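Side-chain contacts in maleylacetate reductase (Agrobacterium tumefaciens, PDB 3HL0), which catalyses the NADH-dependent reduction of maleylacetate to 3-oxoadipate, probably as a step in gamma-resorcylate catabolism: residues R30-S35 against D111-V116; G62-A67 against T100-A105; A260-H265 against R340-R345; C244-G249 against A320-A325. One frame throughout, in Å; residues are numbered along the deposited sequence. Where two conformers were deposited one is given.

Interaction 1: residues R30-S35 against D111-V116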
loop_
_atom_site.group_PDB
_atom_site.type_symbol
_atom_site.label_atom_id
_atom_site.label_comp_id
_atom_site.label_asym_id
_atom_site.label_seq_id
_atom_site.Cartn_x
_atom_site.Cartn_y
_atom_site.Cartn_z
ATOM N N ARG A 30 24.983 11.405 18.721
ATOM C CA ARG A 30 26.044 12.108 19.452
ATOM C C ARG A 30 27.286 12.330 18.589
ATOM O O ARG A 30 27.909 13.405 18.650
ATOM C CB ARG A 30 26.383 11.364 20.743
ATOM C CG ARG A 30 25.294 11.492 21.794
ATOM C CD ARG A 30 25.772 10.973 23.129
ATOM N NE ARG A 30 24.654 10.614 24.006
ATOM C CZ ARG A 30 24.234 9.362 24.210
ATOM N NH1 ARG A 30 23.202 9.118 25.018
ATOM N NH2 ARG A 30 24.848 8.348 23.610
ATOM N N ARG A 31 27.600 11.336 17.752
ATOM C CA ARG A 31 28.781 11.352 16.879
ATOM C C ARG A 31 28.723 12.481 15.840
ATOM O O ARG A 31 29.763 13.033 15.459
ATOM C CB ARG A 31 28.956 9.987 16.219
ATOM C CG ARG A 31 30.244 9.786 15.437
ATOM C CD ARG A 31 30.383 8.346 14.966
ATOM N NE ARG A 31 31.638 8.146 14.241
ATOM C CZ ARG A 31 32.774 7.732 14.794
ATOM N NH1 ARG A 31 32.833 7.448 16.096
ATOM N NH2 ARG A 31 33.862 7.601 14.043
ATOM N N LEU A 32 27.518 12.843 15.408
ATOM C CA LEU A 32 27.309 14.030 14.583
ATOM C C LEU A 32 27.371 15.354 15.365
ATOM O O LEU A 32 27.237 16.431 14.770
ATOM C CB LEU A 32 25.972 13.939 13.834
ATOM C CG LEU A 32 25.770 12.824 12.797
ATOM C CD1 LEU A 32 24.255 12.608 12.529
ATOM C CD2 LEU A 32 26.526 13.116 11.495
ATOM N N GLY A 33 27.549 15.289 16.686
ATOM C CA GLY A 33 27.490 16.489 17.535
ATOM C C GLY A 33 26.098 17.089 17.664
ATOM O O GLY A 33 25.951 18.278 17.947
ATOM N N LEU A 34 25.077 16.248 17.465
ATOM C CA LEU A 34 23.675 16.665 17.523
ATOM C C LEU A 34 22.967 16.086 18.753
ATOM O O LEU A 34 23.529 15.237 19.462
ATOM C CB LEU A 34 22.965 16.202 16.223
ATOM C CG LEU A 34 23.620 16.757 14.948
ATOM C CD1 LEU A 34 22.922 16.204 13.705
ATOM C CD2 LEU A 34 23.677 18.285 14.930
ATOM N N SER A 35 21.738 16.529 19.019
ATOM C CA SER A 35 21.098 16.147 20.278
ATOM C C SER A 35 19.559 16.083 20.276
ATOM O O SER A 35 18.958 15.761 21.291
ATOM C CB SER A 35 21.609 17.044 21.435
ATOM O OG SER A 35 21.088 18.362 21.329
ATOM N N ASP A 111 18.174 21.735 5.832
ATOM C CA ASP A 111 19.521 21.168 5.987
ATOM C C ASP A 111 19.693 20.237 7.221
ATOM O O ASP A 111 20.811 20.040 7.711
ATOM C CB ASP A 111 20.605 22.257 5.938
ATOM C CG ASP A 111 21.846 21.809 5.162
ATOM O OD1 ASP A 111 21.712 21.019 4.191
ATOM O OD2 ASP A 111 22.952 22.256 5.531
ATOM N N ALA A 112 18.589 19.658 7.709
ATOM C CA ALA A 112 18.652 18.645 8.784
ATOM C C ALA A 112 19.652 17.570 8.387
ATOM O O ALA A 112 19.651 17.121 7.225
ATOM C CB ALA A 112 17.273 17.986 8.959
ATOM N N ALA A 113 20.458 17.102 9.340
ATOM C CA ALA A 113 21.225 15.886 9.082
ATOM C C ALA A 113 20.239 14.703 9.104
ATOM O O ALA A 113 19.232 14.749 9.824
ATOM C CB ALA A 113 22.315 15.698 10.156
ATOM N N GLN A 114 20.544 13.653 8.346
ATOM C CA GLN A 114 19.678 12.452 8.276
ATOM C C GLN A 114 20.390 11.226 8.791
ATOM O O GLN A 114 21.509 10.906 8.323
ATOM C CB GLN A 114 19.313 12.165 6.819
ATOM C CG GLN A 114 18.542 13.294 6.130
ATOM C CD GLN A 114 18.382 13.005 4.660
ATOM O OE1 GLN A 114 17.615 12.130 4.259
ATOM N NE2 GLN A 114 19.135 13.735 3.830
ATOM N N ILE A 115 19.738 10.496 9.698
ATOM C CA ILE A 115 20.144 9.153 10.064
ATOM C C ILE A 115 19.005 8.275 9.554
ATOM O O ILE A 115 17.867 8.448 9.989
ATOM C CB ILE A 115 20.293 9.024 11.578
ATOM C CG1 ILE A 115 21.492 9.865 12.078
ATOM C CG2 ILE A 115 20.534 7.533 11.984
ATOM C CD1 ILE A 115 21.466 10.040 13.602
ATOM N N VAL A 116 19.298 7.395 8.609
ATOM C CA VAL A 116 18.241 6.576 8.002
ATOM C C VAL A 116 18.383 5.175 8.517
ATOM O O VAL A 116 19.509 4.642 8.595
ATOM C CB VAL A 116 18.352 6.586 6.454
ATOM C CG1 VAL A 116 17.174 5.759 5.837
ATOM C CG2 VAL A 116 18.309 8.006 5.956
#

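Interaction 2: residues G62-A67 against T100-A105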
loop_
_atom_site.group_PDB
_atom_site.type_symbol
_atom_site.label_atom_id
_atom_site.label_comp_id
_atom_site.label_asym_id
_atom_site.label_seq_id
_atom_site.Cartn_x
_atom_site.Cartn_y
_atom_site.Cartn_z
ATOM N N GLY A 62 10.903 14.538 18.997
ATOM C CA GLY A 62 9.524 14.290 18.562
ATOM C C GLY A 62 9.418 13.124 17.588
ATOM O O GLY A 62 10.445 12.550 17.182
ATOM N N VAL A 63 8.176 12.778 17.241
ATOM C CA VAL A 63 7.829 11.704 16.310
ATOM C C VAL A 63 6.803 12.226 15.313
ATOM O O VAL A 63 5.770 12.774 15.699
ATOM C CB VAL A 63 7.228 10.489 17.024
ATOM C CG1 VAL A 63 6.852 9.403 16.016
ATOM C CG2 VAL A 63 8.215 9.940 18.017
ATOM N N PHE A 64 7.117 12.126 14.025
ATOM C CA PHE A 64 6.158 12.499 12.985
ATOM C C PHE A 64 5.906 11.228 12.183
ATOM O O PHE A 64 6.791 10.758 11.479
ATOM C CB PHE A 64 6.752 13.580 12.071
ATOM C CG PHE A 64 5.797 14.054 11.001
ATOM C CD1 PHE A 64 4.881 15.072 11.288
ATOM C CD2 PHE A 64 5.790 13.476 9.729
ATOM C CE1 PHE A 64 3.987 15.515 10.310
ATOM C CE2 PHE A 64 4.893 13.924 8.741
ATOM C CZ PHE A 64 3.994 14.940 9.045
ATOM N N SER A 65 4.701 10.676 12.290
ATOM C CA SER A 65 4.399 9.352 11.742
ATOM C C SER A 65 3.382 9.412 10.594
ATOM O O SER A 65 2.574 8.484 10.397
ATOM C CB SER A 65 3.895 8.414 12.853
ATOM O OG SER A 65 2.721 8.961 13.493
ATOM N N GLU A 66 3.446 10.467 9.813
ATOM C CA GLU A 66 2.492 10.594 8.700
ATOM C C GLU A 66 3.131 10.575 7.321
ATOM O O GLU A 66 2.581 11.142 6.361
ATOM C CB GLU A 66 1.626 11.839 8.888
ATOM C CG GLU A 66 0.606 11.689 10.010
ATOM C CD GLU A 66 0.024 13.004 10.426
ATOM O OE1 GLU A 66 -0.372 13.798 9.534
ATOM O OE2 GLU A 66 -0.041 13.243 11.651
ATOM N N ALA A 67 4.299 9.919 7.206
ATOM C CA ALA A 67 4.967 9.827 5.915
ATOM C C ALA A 67 4.002 9.160 4.953
ATOM O O ALA A 67 3.289 8.217 5.328
ATOM C CB ALA A 67 6.234 9.026 6.018
ATOM N N THR A 100 12.236 7.354 3.958
ATOM C CA THR A 100 13.500 7.972 3.567
ATOM C C THR A 100 13.250 9.206 2.737
ATOM O O THR A 100 13.925 10.248 2.958
ATOM C CB THR A 100 14.375 6.971 2.785
ATOM O OG1 THR A 100 14.521 5.821 3.613
ATOM C CG2 THR A 100 15.763 7.601 2.486
ATOM N N GLY A 101 12.270 9.138 1.818
ATOM C CA GLY A 101 11.951 10.300 0.967
ATOM C C GLY A 101 11.459 11.507 1.790
ATOM O O GLY A 101 11.865 12.636 1.549
ATOM N N LEU A 102 10.646 11.261 2.815
ATOM C CA LEU A 102 10.209 12.360 3.696
ATOM C C LEU A 102 11.411 13.012 4.398
ATOM O O LEU A 102 11.523 14.244 4.445
ATOM C CB LEU A 102 9.130 11.873 4.699
ATOM C CG LEU A 102 8.719 12.995 5.679
ATOM C CD1 LEU A 102 8.096 14.215 4.947
ATOM C CD2 LEU A 102 7.758 12.441 6.772
ATOM N N GLY A 103 12.328 12.196 4.918
ATOM C CA GLY A 103 13.521 12.752 5.577
ATOM C C GLY A 103 14.367 13.565 4.617
ATOM O O GLY A 103 14.931 14.613 4.990
ATOM N N LYS A 104 14.453 13.083 3.369
ATOM C CA LYS A 104 15.204 13.805 2.353
ATOM C C LYS A 104 14.535 15.138 2.035
ATOM O O LYS A 104 15.226 16.158 1.859
ATOM C CB LYS A 104 15.334 12.967 1.080
ATOM C CG LYS A 104 16.341 11.820 1.145
ATOM C CD LYS A 104 16.193 10.911 -0.080
ATOM C CE LYS A 104 17.496 10.121 -0.293
ATOM N NZ LYS A 104 17.410 9.310 -1.570
ATOM N N ALA A 105 13.207 15.144 1.939
ATOM C CA ALA A 105 12.480 16.375 1.621
ATOM C C ALA A 105 12.587 17.394 2.750
ATOM O O ALA A 105 12.592 18.602 2.481
ATOM C CB ALA A 105 11.006 16.077 1.302
#

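Interaction 3: residues A260-H265 against R340-R345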
loop_
_atom_site.group_PDB
_atom_site.type_symbol
_atom_site.label_atom_id
_atom_site.label_comp_id
_atom_site.label_asym_id
_atom_site.label_seq_id
_atom_site.Cartn_x
_atom_site.Cartn_y
_atom_site.Cartn_z
ATOM N N ALA A 260 9.236 -5.155 -10.395
ATOM C CA ALA A 260 9.297 -6.594 -10.506
ATOM C C ALA A 260 8.741 -7.100 -11.824
ATOM O O ALA A 260 9.311 -7.979 -12.450
ATOM C CB ALA A 260 8.497 -7.247 -9.331
ATOM N N VAL A 261 7.617 -6.517 -12.237
ATOM C CA VAL A 261 7.011 -6.932 -13.504
ATOM C C VAL A 261 7.865 -6.600 -14.737
ATOM O O VAL A 261 8.022 -7.441 -15.646
ATOM C CB VAL A 261 5.604 -6.350 -13.646
ATOM C CG1 VAL A 261 5.031 -6.665 -15.050
ATOM C CG2 VAL A 261 4.701 -6.985 -12.601
ATOM N N LEU A 262 8.395 -5.376 -14.750
ATOM C CA LEU A 262 9.104 -4.893 -15.957
ATOM C C LEU A 262 10.513 -5.468 -16.071
ATOM O O LEU A 262 10.995 -5.587 -17.192
ATOM C CB LEU A 262 9.162 -3.353 -15.987
ATOM C CG LEU A 262 7.807 -2.699 -16.363
ATOM C CD1 LEU A 262 7.971 -1.189 -16.246
ATOM C CD2 LEU A 262 7.393 -3.085 -17.735
ATOM N N LEU A 263 11.172 -5.727 -14.936
ATOM C CA LEU A 263 12.654 -5.980 -14.962
ATOM C C LEU A 263 13.092 -7.065 -15.993
ATOM O O LEU A 263 14.045 -6.845 -16.742
ATOM C CB LEU A 263 13.200 -6.262 -13.563
ATOM C CG LEU A 263 14.742 -6.319 -13.540
ATOM C CD1 LEU A 263 15.426 -5.022 -13.972
ATOM C CD2 LEU A 263 15.126 -6.773 -12.141
ATOM N N PRO A 264 12.379 -8.197 -16.105
ATOM C CA PRO A 264 12.869 -9.203 -17.077
ATOM C C PRO A 264 12.818 -8.681 -18.530
ATOM O O PRO A 264 13.651 -9.064 -19.331
ATOM C CB PRO A 264 11.894 -10.376 -16.903
ATOM C CG PRO A 264 11.408 -10.238 -15.459
ATOM C CD PRO A 264 11.292 -8.728 -15.249
ATOM N N HIS A 265 11.841 -7.833 -18.826
ATOM C CA HIS A 265 11.603 -7.314 -20.178
ATOM C C HIS A 265 12.521 -6.187 -20.518
ATOM O O HIS A 265 12.962 -6.114 -21.655
ATOM C CB HIS A 265 10.145 -6.866 -20.256
ATOM C CG HIS A 265 9.214 -7.979 -19.925
ATOM N ND1 HIS A 265 8.969 -9.017 -20.798
ATOM C CD2 HIS A 265 8.544 -8.262 -18.783
ATOM C CE1 HIS A 265 8.166 -9.884 -20.203
ATOM N NE2 HIS A 265 7.889 -9.451 -18.987
ATOM N N ARG A 340 6.797 -0.492 -27.525
ATOM C CA ARG A 340 5.425 -1.012 -27.583
ATOM C C ARG A 340 5.369 -2.543 -27.485
ATOM O O ARG A 340 4.494 -3.077 -26.791
ATOM C CB ARG A 340 4.695 -0.464 -28.833
ATOM C CG ARG A 340 3.215 -0.883 -28.928
ATOM C CD ARG A 340 2.382 -0.313 -27.775
ATOM N NE ARG A 340 1.009 -0.828 -27.911
ATOM C CZ ARG A 340 0.622 -2.008 -27.493
ATOM N NH1 ARG A 340 1.477 -2.808 -26.839
ATOM N NH2 ARG A 340 -0.652 -2.401 -27.691
ATOM N N ASP A 341 6.279 -3.253 -28.163
ATOM C CA ASP A 341 6.379 -4.710 -28.077
ATOM C C ASP A 341 6.732 -5.136 -26.631
ATOM O O ASP A 341 6.158 -6.079 -26.118
ATOM C CB ASP A 341 7.482 -5.241 -28.997
ATOM C CG ASP A 341 7.208 -5.042 -30.500
ATOM O OD1 ASP A 341 6.041 -4.860 -30.872
ATOM O OD2 ASP A 341 8.221 -5.099 -31.295
ATOM N N LEU A 342 7.704 -4.454 -26.030
ATOM C CA LEU A 342 8.138 -4.719 -24.622
ATOM C C LEU A 342 6.904 -4.596 -23.692
ATOM O O LEU A 342 6.649 -5.493 -22.855
ATOM C CB LEU A 342 9.219 -3.691 -24.209
ATOM C CG LEU A 342 9.920 -3.855 -22.842
ATOM C CD1 LEU A 342 11.136 -2.928 -22.823
ATOM C CD2 LEU A 342 9.003 -3.455 -21.699
ATOM N N LEU A 343 6.156 -3.496 -23.839
ATOM C CA LEU A 343 4.942 -3.318 -23.036
ATOM C C LEU A 343 3.927 -4.433 -23.261
ATOM O O LEU A 343 3.255 -4.848 -22.319
ATOM C CB LEU A 343 4.382 -1.911 -23.288
ATOM C CG LEU A 343 5.220 -0.786 -22.721
ATOM C CD1 LEU A 343 4.652 0.560 -23.240
ATOM C CD2 LEU A 343 5.288 -0.811 -21.184
ATOM N N GLN A 344 3.802 -4.916 -24.498
ATOM C CA GLN A 344 2.867 -5.990 -24.737
ATOM C C GLN A 344 3.266 -7.253 -24.045
ATOM O O GLN A 344 2.434 -7.908 -23.456
ATOM C CB GLN A 344 2.720 -6.248 -26.236
ATOM C CG GLN A 344 1.504 -7.081 -26.546
ATOM C CD GLN A 344 0.232 -6.308 -26.405
ATOM O OE1 GLN A 344 0.180 -5.164 -26.783
ATOM N NE2 GLN A 344 -0.797 -6.928 -25.837
ATOM N N ARG A 345 4.557 -7.587 -24.104
ATOM C CA ARG A 345 5.024 -8.774 -23.376
ATOM C C ARG A 345 4.817 -8.635 -21.852
ATOM O O ARG A 345 4.410 -9.620 -21.205
ATOM C CB ARG A 345 6.522 -8.996 -23.639
ATOM C CG ARG A 345 6.934 -9.278 -25.118
ATOM C CD ARG A 345 6.235 -10.485 -25.742
ATOM N NE ARG A 345 4.872 -10.237 -26.243
ATOM C CZ ARG A 345 4.604 -9.592 -27.382
ATOM N NH1 ARG A 345 3.322 -9.472 -27.802
ATOM N NH2 ARG A 345 5.613 -9.097 -28.114
#

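Interaction 4: residues C244-G249 against A320-A325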
loop_
_atom_site.group_PDB
_atom_site.type_symbol
_atom_site.label_atom_id
_atom_site.label_comp_id
_atom_site.label_asym_id
_atom_site.label_seq_id
_atom_site.Cartn_x
_atom_site.Cartn_y
_atom_site.Cartn_z
ATOM N N CYS A 244 9.777 2.597 -15.524
ATOM C CA CYS A 244 9.015 2.414 -14.298
ATOM C C CYS A 244 8.488 3.767 -13.812
ATOM O O CYS A 244 7.355 3.875 -13.348
ATOM C CB CYS A 244 9.866 1.806 -13.183
ATOM S SG CYS A 244 10.253 0.066 -13.429
ATOM N N HIS A 245 9.310 4.804 -13.932
ATOM C CA HIS A 245 8.870 6.128 -13.520
ATOM C C HIS A 245 7.714 6.620 -14.397
ATOM O O HIS A 245 6.749 7.187 -13.875
ATOM C CB HIS A 245 10.040 7.124 -13.530
ATOM C CG HIS A 245 9.673 8.498 -13.053
ATOM N ND1 HIS A 245 9.280 9.504 -13.908
ATOM C CD2 HIS A 245 9.660 9.034 -11.809
ATOM C CE1 HIS A 245 9.019 10.598 -13.211
ATOM N NE2 HIS A 245 9.241 10.339 -11.935
ATOM N N THR A 246 7.790 6.385 -15.700
ATOM C CA THR A 246 6.708 6.795 -16.629
ATOM C C THR A 246 5.414 6.077 -16.300
ATOM O O THR A 246 4.360 6.702 -16.144
ATOM C CB THR A 246 7.075 6.476 -18.083
ATOM O OG1 THR A 246 8.198 7.274 -18.421
ATOM C CG2 THR A 246 5.911 6.747 -19.011
ATOM N N LEU A 247 5.459 4.756 -16.211
ATOM C CA LEU A 247 4.232 4.007 -15.911
ATOM C C LEU A 247 3.723 4.291 -14.523
ATOM O O LEU A 247 2.506 4.435 -14.293
ATOM C CB LEU A 247 4.519 2.501 -16.013
ATOM C CG LEU A 247 4.135 1.758 -17.275
ATOM C CD1 LEU A 247 4.757 2.366 -18.530
ATOM C CD2 LEU A 247 4.533 0.293 -17.112
ATOM N N GLY A 248 4.651 4.330 -13.573
ATOM C CA GLY A 248 4.324 4.576 -12.177
ATOM C C GLY A 248 3.623 5.892 -12.008
ATOM O O GLY A 248 2.561 5.967 -11.367
ATOM N N GLY A 249 4.181 6.930 -12.607
ATOM C CA GLY A 249 3.641 8.265 -12.543
ATOM C C GLY A 249 2.334 8.513 -13.271
ATOM O O GLY A 249 1.481 9.241 -12.754
ATOM N N ALA A 320 3.649 3.836 -24.582
ATOM C CA ALA A 320 4.782 3.725 -25.512
ATOM C C ALA A 320 5.142 5.135 -26.029
ATOM O O ALA A 320 6.322 5.452 -26.213
ATOM C CB ALA A 320 4.437 2.803 -26.658
ATOM N N GLU A 321 4.125 5.989 -26.232
ATOM C CA GLU A 321 4.372 7.395 -26.615
ATOM C C GLU A 321 5.108 8.191 -25.534
ATOM O O GLU A 321 6.101 8.841 -25.832
ATOM C CB GLU A 321 3.069 8.080 -27.042
ATOM C CG GLU A 321 3.205 9.568 -27.471
ATOM C CD GLU A 321 4.175 9.815 -28.640
ATOM O OE1 GLU A 321 4.244 8.977 -29.574
ATOM O OE2 GLU A 321 4.851 10.881 -28.623
ATOM N N LEU A 322 4.648 8.127 -24.286
ATOM C CA LEU A 322 5.288 8.848 -23.196
ATOM C C LEU A 322 6.705 8.352 -22.983
ATOM O O LEU A 322 7.607 9.134 -22.688
ATOM C CB LEU A 322 4.496 8.677 -21.891
ATOM C CG LEU A 322 3.457 9.652 -21.377
ATOM C CD1 LEU A 322 3.229 9.327 -19.908
ATOM C CD2 LEU A 322 3.911 11.112 -21.517
ATOM N N ALA A 323 6.903 7.046 -23.138
ATOM C CA ALA A 323 8.219 6.454 -22.907
ATOM C C ALA A 323 9.236 6.870 -23.947
ATOM O O ALA A 323 10.445 6.717 -23.747
ATOM C CB ALA A 323 8.095 4.913 -22.868
ATOM N N THR A 324 8.758 7.400 -25.078
ATOM C CA THR A 324 9.678 7.798 -26.143
ATOM C C THR A 324 9.738 9.298 -26.345
ATOM O O THR A 324 10.422 9.791 -27.254
ATOM C CB THR A 324 9.403 7.027 -27.467
ATOM O OG1 THR A 324 7.995 6.942 -27.725
ATOM C CG2 THR A 324 9.933 5.634 -27.336
ATOM N N ALA A 325 9.057 10.029 -25.476
ATOM C CA ALA A 325 8.956 11.477 -25.648
ATOM C C ALA A 325 10.279 12.182 -25.374
ATOM O O ALA A 325 10.694 13.053 -26.154
ATOM C CB ALA A 325 7.835 12.039 -24.776
#

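Interaction 1: residues R30-S35 against D111-V116
Leu-32 and Leu-34 reach from the turn after helix 25-31 onto the side of strand 113-118 that carries Ala-113 and Ile-115. CD1 of Leu-34 meets the methyl CB of Ala-113 at 3.6 Å, the closest approach between the segments. Leu-32 puts its own CD1 beside the gamma branch of Ile-115, with CG1 at 3.9 Å and CD1 equally near, the two side chains sliding past each other in opposite directions. Both leucines hold CG anti to the carbonyl carbon (chi1 -64° for Leu-32, -58° for Leu-34), which carries their branches forward onto the strand.

Gly-33, between them, sets this pairing up. Its positive phi ends the helix in a Schellman motif, one bond of which runs from Gly-33 N to Arg-30 O at 2.7 Å. On the strand side, Ala-113 and Ile-115 are fixed by backbone bonds to Val-91 in strand 90-95. Gln-114, whose side chain leaves from the opposite side of the strand, gives its backbone N to the carboxylate of Glu-149, a residue seen to bind calcium in this protein, though not through this chain in the present model.

No hydrogen bond joins the two segments. Between them only methyl and methylene groups meet, which implies an adhesion that depends on fit and on partial burial of apolar surface.

Interaction 2: residues G62-A67 against T100-A105
While Leu-102 turns to meet Phe-64 and Ala-67, Lys-104 of the same helix sends NZ elsewhere, to hydrogen bonds with three backbone carbonyls, those of Ser-124, Thr-127 and Ile-129. This triple grip satisfies a buried ammonium group and should fix how the helix is turned against the loop that binds NAD; Lys-104 itself touches the dinucleotide.

The contact between the segments is wholly apolar and converges on one methyl group. CD2 of Leu-102 lies 3.7 Å from Phe-64 CD2 and almost as near to CE2 of the same ring, approaching it obliquely. The same methyl comes within 3.8 Å of Ala-67 CB, and is thus shared between the ring and the alanine. Leu-102 and Phe-64 cross at about a right angle. Each extends CG away from its own backbone N (chi1 177° for Leu-102, -178° for Phe-64), so that both side chains span the distance between helix and strand. Ala-67, with no more than a methyl to offer, brings its backbone close instead: its CA is 6.2 Å from that of Leu-102.

Ala-67 also packs against Thr-42, and Ser-98 lies near it; both of these residues bind NAD. Strand 60-64 is an outermost strand of the parallel sheet within this chain, bonded to Val-39 of strand 37-40 and to Ser-41 just after it. Helix 73-85 covers Phe-64 and Leu-102 with Thr-76, Thr-78 and Ala-79, while Glu-66 packs on Pro-72 of the second subunit. The contact thereby joins this outer strand to helix 97-110, whose first turn contributes to the dinucleotide site.

Interaction 3: residues A260-H265 against R340-R345
His-265 makes the largest single contribution to the meeting between its helix and residues 340-345, and is met from CB to the far side of the ring. Its CB rests against Leu-342, 3.9 Å from the CD2 methyl. From there the ring is directed toward Arg-345, with CG anti to the carbonyl carbon (chi1 -57°). ND1 is 3.7 Å from Arg-345 CB, an approach to a carbon and not a polar bond. Farther round the ring, CE1 lies 3.9 Å from the backbone O of Arg-345, and NE2 is slightly more distant from the same oxygen, so one imidazole face is laid over the backbone of Arg-345, with its carbonyl carbon above the ring. At the edge, Val-261 O sits in the ring plane, 3.3 Å from CD2 of His-265.

Leu-342 continues the contact with both of its methyls. Its CD1 reaches the backbone O of His-265 at 3.9 Å, while its CD2 also comes within 4.3 Å of Leu-262 CD2. The arginine's chain bends at chi2 and chi3, leading its guanidinium away from the histidine to a salt bridge with Glu-348. Five residues earlier, Arg-340 gives NH1 to Gln-344 OE1 at 2.7 Å and pairs through NE with Asp-317.

The two helical segments run at 128° to each other, their axes 9.8 Å apart at the closest. Helix 239-251 closes the apolar side, where Leu-243 touches Leu-342, and Cys-244 and Leu-247 touch Leu-262. Pro-352 packs on His-265, and helix 316-323 lies against Arg-340 and Leu-343, all within the helical C-terminal part of the enzyme.

Interaction 4: residues C244-G249 against A320-A325
A small van der Waals contact between Thr-246 and Leu-322 joins helix 239-251 to helix 316-323 in the helical C-terminal half of the chain. The touching group is the threonine methyl: CG2 of Thr-246 lies 3.7 Å from Leu-322 CB and 3.8 Å from Leu-322 CD1, and is thereby tucked into the bend of the leucine chain. It also approaches the backbone N of Ala-323, at 4.3 Å.

Thr-246 divides its two branches cleanly. With chi1 at -65°, CG2 stands opposite the backbone N and faces Leu-322, whereas OG1 is turned back to a hydrogen bond with the carbonyl of Lys-242 in its own helix. The hydroxyl is thus satisfied locally and only the methyl is offered across the interface. On the other segment Thr-324 likewise folds back, its OG1 donating to Ala-320 O at 2.7 Å.

Beyond Thr-246, Ser-250 of helix 239-251 also touches Leu-322, and Leu-243 touches Ala-323. Helix 336-348 also packs on helix 316-323 through Ile-339, Arg-340 and Leu-343, and Lys-336 forms a salt bridge with Glu-321. Helix 316-323 thus packs on both helices 239-251 and 336-348, which also touch each other.

The four contacts form two pairs, one in each half of the enzyme. Interactions 1 and 2, centred 15 Å apart, share the parallel sheet of the nucleotide-binding half; interaction 2 is nested within the chain loop that interaction 1 closes, and helix 97-110 leads straight into strand 113-118. Interactions 3 and 4 follow in the helical half, 12 Å apart, with alternating segments: helices 239-251 and 255-271 are consecutive, as are 316-323 and 336-348, and they interlock through Leu-262 and Leu-343. Between the pairs nothing touches; centres are 28 to 42 Å apart. This matches the two-domain build of iron-containing alcohol dehydrogenases, in which NAD occupies the cleft between the domains.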